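Local coordinates for uncharacterized protein Atu1656 (Agrobacterium tumefaciens, PDB 2OJH) that is of unknown function but, as a six-bladed beta-propeller of the TolB family, may bind other proteins as TolB does, at residues I92-A97 / H134-D139; K141-C146 / Y156-D161; V231-Y236 / R250-D255. One frame throughout, in Å; residues are numbered along the deposited sequence. Where two conformers were deposited one is given.

Interaction 1: residues I92-A97 / H134-D139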
loop_
_atom_site.group_PDB
_atom_site.type_symbol
_atom_site.label_atom_id
_atom_site.label_comp_id
_atom_site.label_asym_id
_atom_site.label_seq_id
_atom_site.Cartn_x
_atom_site.Cartn_y
_atom_site.Cartn_z
ATOM N N ILE A 92 -0.994 -6.224 6.926
ATOM C CA ILE A 92 -0.794 -7.245 7.974
ATOM C C ILE A 92 -0.298 -6.509 9.222
ATOM O O ILE A 92 0.512 -5.545 9.116
ATOM C CB ILE A 92 0.233 -8.310 7.520
ATOM C CG1 ILE A 92 -0.124 -8.927 6.148
ATOM C CG2 ILE A 92 0.368 -9.419 8.547
ATOM C CD1 ILE A 92 0.974 -9.901 5.639
ATOM N N SER A 93 -0.826 -6.872 10.379
ATOM C CA SER A 93 -0.487 -6.199 11.624
ATOM C C SER A 93 0.945 -6.553 11.997
ATOM O O SER A 93 1.436 -7.617 11.618
ATOM C CB SER A 93 -1.427 -6.654 12.749
ATOM O OG SER A 93 -1.223 -8.028 12.966
ATOM N N PRO A 94 1.626 -5.676 12.763
ATOM C CA PRO A 94 3.045 -5.902 13.049
ATOM C C PRO A 94 3.283 -7.239 13.747
ATOM O O PRO A 94 4.313 -7.896 13.519
ATOM C CB PRO A 94 3.400 -4.730 13.977
ATOM C CG PRO A 94 2.436 -3.630 13.587
ATOM C CD PRO A 94 1.140 -4.426 13.375
ATOM N N ASP A 95 2.336 -7.663 14.563
ATOM C CA ASP A 95 2.518 -8.938 15.261
ATOM C C ASP A 95 2.117 -10.125 14.382
ATOM O O ASP A 95 2.246 -11.282 14.784
ATOM C CB ASP A 95 1.808 -8.936 16.622
ATOM C CG ASP A 95 0.289 -9.073 16.518
ATOM O OD1 ASP A 95 -0.272 -8.898 15.435
ATOM O OD2 ASP A 95 -0.352 -9.374 17.556
ATOM N N GLY A 96 1.636 -9.830 13.179
ATOM C CA GLY A 96 1.281 -10.868 12.220
ATOM C C GLY A 96 -0.037 -11.599 12.423
ATOM O O GLY A 96 -0.382 -12.457 11.589
ATOM N N ALA A 97 -0.780 -11.275 13.500
ATOM C CA ALA A 97 -2.025 -11.980 13.818
ATOM C C ALA A 97 -3.287 -11.490 13.103
ATOM O O ALA A 97 -4.310 -12.178 13.149
ATOM C CB ALA A 97 -2.262 -12.014 15.356
ATOM N N HIS A 134 -4.548 1.609 4.295
ATOM C CA HIS A 134 -3.232 1.932 3.723
ATOM C C HIS A 134 -1.985 1.760 4.616
ATOM O O HIS A 134 -0.889 1.614 4.071
ATOM C CB HIS A 134 -3.236 3.289 3.061
ATOM C CG HIS A 134 -3.665 3.252 1.622
ATOM N ND1 HIS A 134 -2.849 2.786 0.606
ATOM C CD2 HIS A 134 -4.826 3.635 1.031
ATOM C CE1 HIS A 134 -3.500 2.870 -0.545
ATOM N NE2 HIS A 134 -4.704 3.370 -0.312
ATOM N N GLY A 135 -2.128 1.693 5.941
ATOM C CA GLY A 135 -0.945 1.441 6.810
ATOM C C GLY A 135 -1.310 1.114 8.254
ATOM O O GLY A 135 -2.295 1.662 8.778
ATOM N N TRP A 136 -0.536 0.232 8.894
ATOM C CA TRP A 136 -0.722 -0.098 10.307
ATOM C C TRP A 136 0.321 0.637 11.147
ATOM O O TRP A 136 1.497 0.645 10.796
ATOM C CB TRP A 136 -0.570 -1.607 10.545
ATOM C CG TRP A 136 -1.522 -2.190 11.559
ATOM C CD1 TRP A 136 -1.647 -1.849 12.870
ATOM C CD2 TRP A 136 -2.469 -3.238 11.322
ATOM N NE1 TRP A 136 -2.629 -2.614 13.470
ATOM C CE2 TRP A 136 -3.150 -3.471 12.534
ATOM C CE3 TRP A 136 -2.815 -3.997 10.195
ATOM C CZ2 TRP A 136 -4.148 -4.442 12.651
ATOM C CZ3 TRP A 136 -3.807 -4.964 10.312
ATOM C CH2 TRP A 136 -4.465 -5.174 11.528
ATOM N N SER A 137 -0.100 1.220 12.273
ATOM C CA SER A 137 0.826 1.936 13.155
ATOM C C SER A 137 1.879 0.955 13.686
ATOM O O SER A 137 1.566 -0.222 13.948
ATOM C CB SER A 137 0.086 2.652 14.293
ATOM O OG SER A 137 -0.362 1.745 15.263
ATOM N N PRO A 138 3.146 1.411 13.818
ATOM C CA PRO A 138 4.194 0.547 14.357
ATOM C C PRO A 138 3.805 -0.169 15.657
ATOM O O PRO A 138 4.161 -1.335 15.838
ATOM C CB PRO A 138 5.350 1.523 14.588
ATOM C CG PRO A 138 5.160 2.518 13.477
ATOM C CD PRO A 138 3.681 2.731 13.453
ATOM N N ASP A 139 3.076 0.500 16.551
ATOM C CA ASP A 139 2.669 -0.148 17.803
ATOM C C ASP A 139 1.439 -1.063 17.659
ATOM O O ASP A 139 0.950 -1.601 18.652
ATOM C CB ASP A 139 2.483 0.879 18.943
ATOM C CG ASP A 139 1.307 1.853 18.720
ATOM O OD1 ASP A 139 0.548 1.742 17.731
ATOM O OD2 ASP A 139 1.134 2.766 19.561
#
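With chi1 at -142°, well away from a staggered value, and chi2 at -60°, the indole of Trp136 in the conformer described here lies against the backbone and side chain of Ser93. Ser93 in turn holds OG between its own backbone N and carbonyl carbon (chi1 64°), which turns the hydroxyl from the ring and leaves CB to make the contact. CB sits almost squarely over the six-membered ring, 3.5 Å from its centroid, and the backbone N of Ser93 covers the same face, 3.5 Å from Trp136 CE3. Next to it, the proline ring of Pro94 crosses the indole at about a right angle and places CD over the five-membered ring, 4.0 Å from that centroid. Pro94 CG also packs 3.5 Å from Ser137 O. No hydrogen bond joins the segments; the side-chain hydroxyls are used within their own turns and by residues just after them. Ser93 OG donates to Asp95 OD1 (2.8 Å), which also receives Ala97 N (3.1 Å) from above the carboxylate plane, an Asx turn that overlaps the type I turn of Ser93 to Gly96. Ser137 OG likewise reaches Asp139 OD1 (2.6 Å); both turns read Ser-Pro-Asp-Gly, completed in the second by Gly140, a motif of TolB-type propeller repeats. Trp136 NE1 bonds to Gly140 O, while Leu98 and Ala100 of the neighbouring blade also touch the indole. The join between these blades is therefore CH-pi and van der Waals packing, in which a turn held by its own hydrogen bonds lays mostly carbon on an aromatic face.

Interaction 2: residues K141-C146 / Y156-D161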
loop_
_atom_site.group_PDB
_atom_site.type_symbol
_atom_site.label_atom_id
_atom_site.label_comp_id
_atom_site.label_asym_id
_atom_site.label_seq_id
_atom_site.Cartn_x
_atom_site.Cartn_y
_atom_site.Cartn_z
ATOM N N LYS A 141 -1.656 -0.441 17.296
ATOM C CA LYS A 141 -2.902 -0.002 17.926
ATOM C C LYS A 141 -3.801 0.826 16.995
ATOM O O LYS A 141 -4.996 0.995 17.250
ATOM C CB LYS A 141 -2.596 0.790 19.201
ATOM C CG LYS A 141 -1.805 0.024 20.255
ATOM C CD LYS A 141 -1.788 0.832 21.552
ATOM C CE LYS A 141 -1.068 0.110 22.689
ATOM N NZ LYS A 141 0.419 0.044 22.475
ATOM N N SER A 142 -3.232 1.334 15.905
ATOM C CA SER A 142 -3.977 2.242 15.039
ATOM C C SER A 142 -3.688 1.906 13.578
ATOM O O SER A 142 -2.727 1.207 13.287
ATOM C CB SER A 142 -3.548 3.688 15.298
ATOM O OG SER A 142 -3.905 4.100 16.598
ATOM N N PHE A 143 -4.546 2.362 12.672
ATOM C CA PHE A 143 -4.220 2.275 11.249
ATOM C C PHE A 143 -4.610 3.546 10.527
ATOM O O PHE A 143 -5.383 4.369 11.032
ATOM C CB PHE A 143 -4.837 1.039 10.585
ATOM C CG PHE A 143 -6.363 0.999 10.630
ATOM C CD1 PHE A 143 -7.123 1.691 9.697
ATOM C CD2 PHE A 143 -7.025 0.251 11.613
ATOM C CE1 PHE A 143 -8.523 1.660 9.730
ATOM C CE2 PHE A 143 -8.429 0.217 11.652
ATOM C CZ PHE A 143 -9.170 0.923 10.705
ATOM N N THR A 144 -4.049 3.736 9.345
ATOM C CA THR A 144 -4.312 4.944 8.598
ATOM C C THR A 144 -4.934 4.574 7.250
ATOM O O THR A 144 -4.727 3.448 6.747
ATOM C CB THR A 144 -3.019 5.772 8.452
ATOM O OG1 THR A 144 -3.307 7.031 7.836
ATOM C CG2 THR A 144 -1.971 5.015 7.618
ATOM N N TYR A 145 -5.664 5.513 6.640
ATOM C CA TYR A 145 -6.421 5.203 5.424
ATOM C C TYR A 145 -6.835 6.421 4.647
ATOM O O TYR A 145 -6.773 7.567 5.150
ATOM C CB TYR A 145 -7.666 4.359 5.754
ATOM C CG TYR A 145 -8.654 4.927 6.774
ATOM C CD1 TYR A 145 -8.386 4.874 8.151
ATOM C CD2 TYR A 145 -9.888 5.437 6.369
ATOM C CE1 TYR A 145 -9.287 5.381 9.076
ATOM C CE2 TYR A 145 -10.802 5.924 7.287
ATOM C CZ TYR A 145 -10.496 5.893 8.653
ATOM O OH TYR A 145 -11.409 6.350 9.591
ATOM N N CYS A 146 -7.262 6.197 3.408
ATOM C CA CYS A 146 -7.798 7.296 2.593
ATOM C C CYS A 146 -9.304 7.175 2.781
ATOM O O CYS A 146 -9.857 6.061 2.672
ATOM C CB CYS A 146 -7.446 7.132 1.117
ATOM S SG CYS A 146 -8.211 8.426 0.068
ATOM N N TYR A 156 -6.968 9.730 7.131
ATOM C CA TYR A 156 -7.610 9.506 8.423
ATOM C C TYR A 156 -6.779 8.487 9.169
ATOM O O TYR A 156 -6.007 7.730 8.559
ATOM C CB TYR A 156 -9.030 8.915 8.251
ATOM C CG TYR A 156 -10.021 9.892 7.709
ATOM C CD1 TYR A 156 -10.800 10.663 8.564
ATOM C CD2 TYR A 156 -10.146 10.094 6.327
ATOM C CE1 TYR A 156 -11.683 11.628 8.053
ATOM C CE2 TYR A 156 -11.021 11.052 5.819
ATOM C CZ TYR A 156 -11.782 11.809 6.690
ATOM O OH TYR A 156 -12.663 12.732 6.199
ATOM N N SER A 157 -6.959 8.430 10.491
ATOM C CA SER A 157 -6.452 7.311 11.240
ATOM C C SER A 157 -7.542 6.837 12.197
ATOM O O SER A 157 -8.473 7.584 12.512
ATOM C CB SER A 157 -5.176 7.691 11.996
ATOM O OG SER A 157 -5.452 8.685 12.959
HETATM N N MSE A 158 -7.464 5.588 12.616
HETATM C CA MSE A 158 -8.438 5.075 13.562
HETATM C C MSE A 158 -7.708 4.318 14.632
HETATM O O MSE A 158 -6.744 3.617 14.351
HETATM C CB MSE A 158 -9.471 4.178 12.868
HETATM C CG MSE A 158 -10.360 3.370 13.832
HETATM SE SE MSE A 158 -11.911 2.652 12.916
HETATM C CE MSE A 158 -12.715 4.283 12.253
ATOM N N ASP A 159 -8.177 4.486 15.863
ATOM C CA ASP A 159 -7.764 3.672 16.982
ATOM C C ASP A 159 -8.627 2.404 16.965
ATOM O O ASP A 159 -9.853 2.465 17.047
ATOM C CB ASP A 159 -7.940 4.487 18.276
ATOM C CG ASP A 159 -7.604 3.692 19.521
ATOM O OD1 ASP A 159 -8.467 2.905 19.974
ATOM O OD2 ASP A 159 -6.477 3.858 20.045
ATOM N N ILE A 160 -7.978 1.259 16.841
ATOM C CA ILE A 160 -8.674 -0.020 16.693
ATOM C C ILE A 160 -9.589 -0.395 17.872
ATOM O O ILE A 160 -10.717 -0.864 17.654
ATOM C CB ILE A 160 -7.673 -1.150 16.394
ATOM C CG1 ILE A 160 -7.017 -0.920 15.033
ATOM C CG2 ILE A 160 -8.343 -2.502 16.390
ATOM C CD1 ILE A 160 -5.840 -1.815 14.837
ATOM N N ASP A 161 -9.113 -0.164 19.091
ATOM C CA ASP A 161 -9.874 -0.491 20.293
ATOM C C ASP A 161 -11.094 0.408 20.536
ATOM O O ASP A 161 -12.106 -0.062 21.054
ATOM C CB ASP A 161 -8.953 -0.518 21.514
ATOM C CG ASP A 161 -8.119 -1.793 21.597
ATOM O OD1 ASP A 161 -8.395 -2.763 20.854
ATOM O OD2 ASP A 161 -7.181 -1.831 22.420
HETATM O O HOH W 1 -6.068 0.356 19.567
#
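Tyr145 and Tyr156 face each other as a hydrogen-bonded antiparallel pair, yet their rings hardly overlap: the planes are tilted by only 23° but slid apart, with centroids 5.6 Å from each other. What covers Tyr145 is the CB of Tyr156, 3.6 Å from the Tyr145 ring centroid and over its face. Tyr145 is brought there by its first torsion, 56°, which sets CG between backbone N and carbonyl carbon and swings the ring across to the opposite strand. Phe143 takes the same turn, and its side chain runs alongside that of selenomethionine Met158, both pointing one way. Met158 CB lies over the Phe143 ring, 4.2 Å from the centroid, whereas SE approaches the ring obliquely in a Met-aromatic contact. At the edge of the same ring, near its plane, Ile160 CG1 packs 3.6 Å from Phe143 CD2, the two side chains meeting at about a right angle. Met158 CE also touches Tyr145 OH, a hydroxyl that is hydrogen-bonded to Glu165 on the outer strand 165-167.

On the face bearing Ser142, Thr144, Ser157 and Asp159, Thr144 OG1 donates to Tyr156 O (2.9 Å). Tyr145 N reaches this carbonyl oxygen from the opposite side of its plane (3.0 Å), so two donors grip a single acceptor. Beyond the paired strands Ile160 N bonds to Lys141 O (3.0 Å), and a water donates to that oxygen while accepting from Asp161 N, bridging the strand ends. Two antiparallel inner strands, joined as a hairpin and lined on one face by large side chains, of which Phe143 and Tyr145 touch strand 111-116 of the preceding blade, are typical of a four-stranded beta-propeller blade.

Interaction 3: residues V231-Y236 / R250-D255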
loop_
_atom_site.group_PDB
_atom_site.type_symbol
_atom_site.label_atom_id
_atom_site.label_comp_id
_atom_site.label_asym_id
_atom_site.label_seq_id
_atom_site.Cartn_x
_atom_site.Cartn_y
_atom_site.Cartn_z
ATOM N N VAL A 231 12.356 5.561 1.571
ATOM C CA VAL A 231 10.974 5.467 1.114
ATOM C C VAL A 231 10.998 5.020 -0.352
ATOM O O VAL A 231 11.684 5.649 -1.188
ATOM C CB VAL A 231 10.283 6.878 1.196
ATOM C CG1 VAL A 231 8.891 6.864 0.541
ATOM C CG2 VAL A 231 10.213 7.364 2.673
ATOM N N VAL A 232 10.208 3.988 -0.664
ATOM C CA VAL A 232 10.015 3.536 -2.056
ATOM C C VAL A 232 8.647 4.063 -2.541
ATOM O O VAL A 232 7.709 4.219 -1.748
ATOM C CB VAL A 232 10.115 1.957 -2.161
ATOM C CG1 VAL A 232 8.954 1.291 -1.471
ATOM C CG2 VAL A 232 10.206 1.481 -3.610
ATOM N N PHE A 233 8.523 4.342 -3.832
ATOM C CA PHE A 233 7.291 4.904 -4.361
ATOM C C PHE A 233 7.341 4.771 -5.878
ATOM O O PHE A 233 8.363 4.352 -6.422
ATOM C CB PHE A 233 7.058 6.363 -3.890
ATOM C CG PHE A 233 8.084 7.364 -4.401
ATOM C CD1 PHE A 233 9.293 7.510 -3.752
ATOM C CD2 PHE A 233 7.794 8.204 -5.470
ATOM C CE1 PHE A 233 10.233 8.452 -4.197
ATOM C CE2 PHE A 233 8.749 9.134 -5.943
ATOM C CZ PHE A 233 9.949 9.243 -5.305
ATOM N N VAL A 234 6.217 5.033 -6.540
ATOM C CA VAL A 234 6.146 4.974 -8.004
ATOM C C VAL A 234 5.969 6.386 -8.565
ATOM O O VAL A 234 5.184 7.152 -8.022
ATOM C CB VAL A 234 4.952 4.147 -8.449
ATOM C CG1 VAL A 234 4.738 4.231 -9.964
ATOM C CG2 VAL A 234 5.110 2.675 -8.016
ATOM N N SER A 235 6.646 6.703 -9.667
ATOM C CA SER A 235 6.471 7.975 -10.398
ATOM C C SER A 235 5.850 7.720 -11.773
ATOM O O SER A 235 6.432 7.006 -12.595
ATOM C CB SER A 235 7.815 8.686 -10.608
ATOM O OG SER A 235 8.229 9.348 -9.417
ATOM N N TYR A 236 4.662 8.281 -12.015
ATOM C CA TYR A 236 4.044 8.231 -13.333
ATOM C C TYR A 236 4.511 9.448 -14.109
ATOM O O TYR A 236 4.950 10.410 -13.493
ATOM C CB TYR A 236 2.557 8.390 -13.198
ATOM C CG TYR A 236 1.779 7.199 -12.692
ATOM C CD1 TYR A 236 1.226 6.270 -13.583
ATOM C CD2 TYR A 236 1.558 7.035 -11.354
ATOM C CE1 TYR A 236 0.453 5.185 -13.111
ATOM C CE2 TYR A 236 0.799 5.953 -10.878
ATOM C CZ TYR A 236 0.247 5.040 -11.782
ATOM O OH TYR A 236 -0.542 3.962 -11.320
ATOM N N ARG A 250 8.190 4.444 -13.152
ATOM C CA ARG A 250 9.504 4.345 -12.522
ATOM C C ARG A 250 9.282 3.972 -11.066
ATOM O O ARG A 250 8.440 4.571 -10.416
ATOM C CB ARG A 250 10.228 5.692 -12.576
ATOM C CG ARG A 250 10.546 6.216 -13.975
ATOM C CD ARG A 250 11.007 7.680 -13.932
ATOM N NE ARG A 250 11.748 8.082 -15.132
ATOM C CZ ARG A 250 11.199 8.527 -16.263
ATOM N NH1 ARG A 250 9.878 8.624 -16.387
ATOM N NH2 ARG A 250 11.978 8.873 -17.283
ATOM N N VAL A 251 10.015 2.980 -10.565
ATOM C CA VAL A 251 10.012 2.666 -9.143
ATOM C C VAL A 251 11.190 3.471 -8.574
ATOM O O VAL A 251 12.339 3.310 -9.012
ATOM C CB VAL A 251 10.118 1.149 -8.879
ATOM C CG1 VAL A 251 10.266 0.838 -7.380
ATOM C CG2 VAL A 251 8.881 0.420 -9.450
ATOM N N GLN A 252 10.872 4.361 -7.635
ATOM C CA GLN A 252 11.814 5.304 -7.103
ATOM C C GLN A 252 12.131 5.003 -5.663
ATOM O O GLN A 252 11.339 4.373 -4.960
ATOM C CB GLN A 252 11.229 6.718 -7.138
ATOM C CG GLN A 252 10.696 7.165 -8.463
ATOM C CD GLN A 252 11.791 7.583 -9.381
ATOM O OE1 GLN A 252 12.264 6.785 -10.168
ATOM N NE2 GLN A 252 12.235 8.828 -9.268
ATOM N N LEU A 253 13.279 5.511 -5.222
ATOM C CA LEU A 253 13.686 5.415 -3.831
ATOM C C LEU A 253 14.290 6.754 -3.430
ATOM O O LEU A 253 14.946 7.427 -4.255
ATOM C CB LEU A 253 14.725 4.296 -3.646
ATOM C CG LEU A 253 15.019 3.768 -2.231
ATOM C CD1 LEU A 253 13.897 2.924 -1.749
ATOM C CD2 LEU A 253 16.333 2.935 -2.168
HETATM N N MSE A 254 14.055 7.136 -2.175
HETATM C CA MSE A 254 14.657 8.341 -1.595
HETATM C C MSE A 254 14.852 8.209 -0.082
HETATM O O MSE A 254 14.284 7.315 0.550
HETATM C CB MSE A 254 13.747 9.531 -1.865
HETATM C CG MSE A 254 12.421 9.400 -1.133
HETATM SE SE MSE A 254 11.163 10.796 -1.653
HETATM C CE MSE A 254 9.573 10.058 -0.808
ATOM N N ASP A 255 15.631 9.132 0.485
ATOM C CA ASP A 255 15.809 9.249 1.945
ATOM C C ASP A 255 14.482 9.679 2.600
ATOM O O ASP A 255 13.607 10.242 1.919
ATOM C CB ASP A 255 16.912 10.279 2.265
ATOM C CG ASP A 255 18.300 9.864 1.747
ATOM O OD1 ASP A 255 18.531 8.659 1.517
ATOM O OD2 ASP A 255 19.179 10.748 1.574
HETATM O O HOH W 2 10.254 11.081 -8.785
#
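Phe233, Val231 and Met254 bury the most surface where strands 231-236 and 250-255 pair as the inner hairpin of a four-stranded propeller blade. All three lie on the face that also bears Ser235, Arg250 and Gln252. With chi1 at 65°, the Phe233 ring leans over the partner strand, where Gln252 CB covers its face, 3.6 Å from the centroid. Selenomethionine Met254 completes a Met-aromatic contact: SE comes obliquely to the ring, 3.6 Å from Phe233 CE1. The extended Met254 chain runs alongside Val231, with CE 3.5 Å from Val231 CG1, so one side chain touches both Phe233 and Val231. On the other face Val232 CG2 meets Val251 CG1. Six backbone hydrogen bonds fix the pairing, two each for Val231 with Met254, Phe233 with Gln252 and Ser235 with Arg250. Gln252 OE1 and Ser235 OG find partners within the blade: Thr263 OG1 of strand 262-267 and Asp219 OD1 of strand 217-224, respectively. Between the two side chains a water donates to Ser235 OG at 2.7 Å and accepts a weak bond from Gln252 NE2 at 3.0 Å.

The contacts follow one another along the chain and together show both levels of propeller construction. Interaction 1 links consecutive blades, the sheet starting with strand 91-92 and the one starting with strand 131-136; interactions 2 and 3 are hairpins within single blades. Interactions 1 and 2 have centres about 10 Å apart and touch through strands 131-136 and 142-149, neighbours in one sheet, where Gly135 O probably accepts from Thr144 N. Interaction 3 belongs to a later blade beyond the chain's centre from interaction 2, about 25 Å between centres, and touches neither of the others. The same kind of hairpin pairing is thus found on opposite sides of the ring, while packing such as that of interaction 1 joins successive blades.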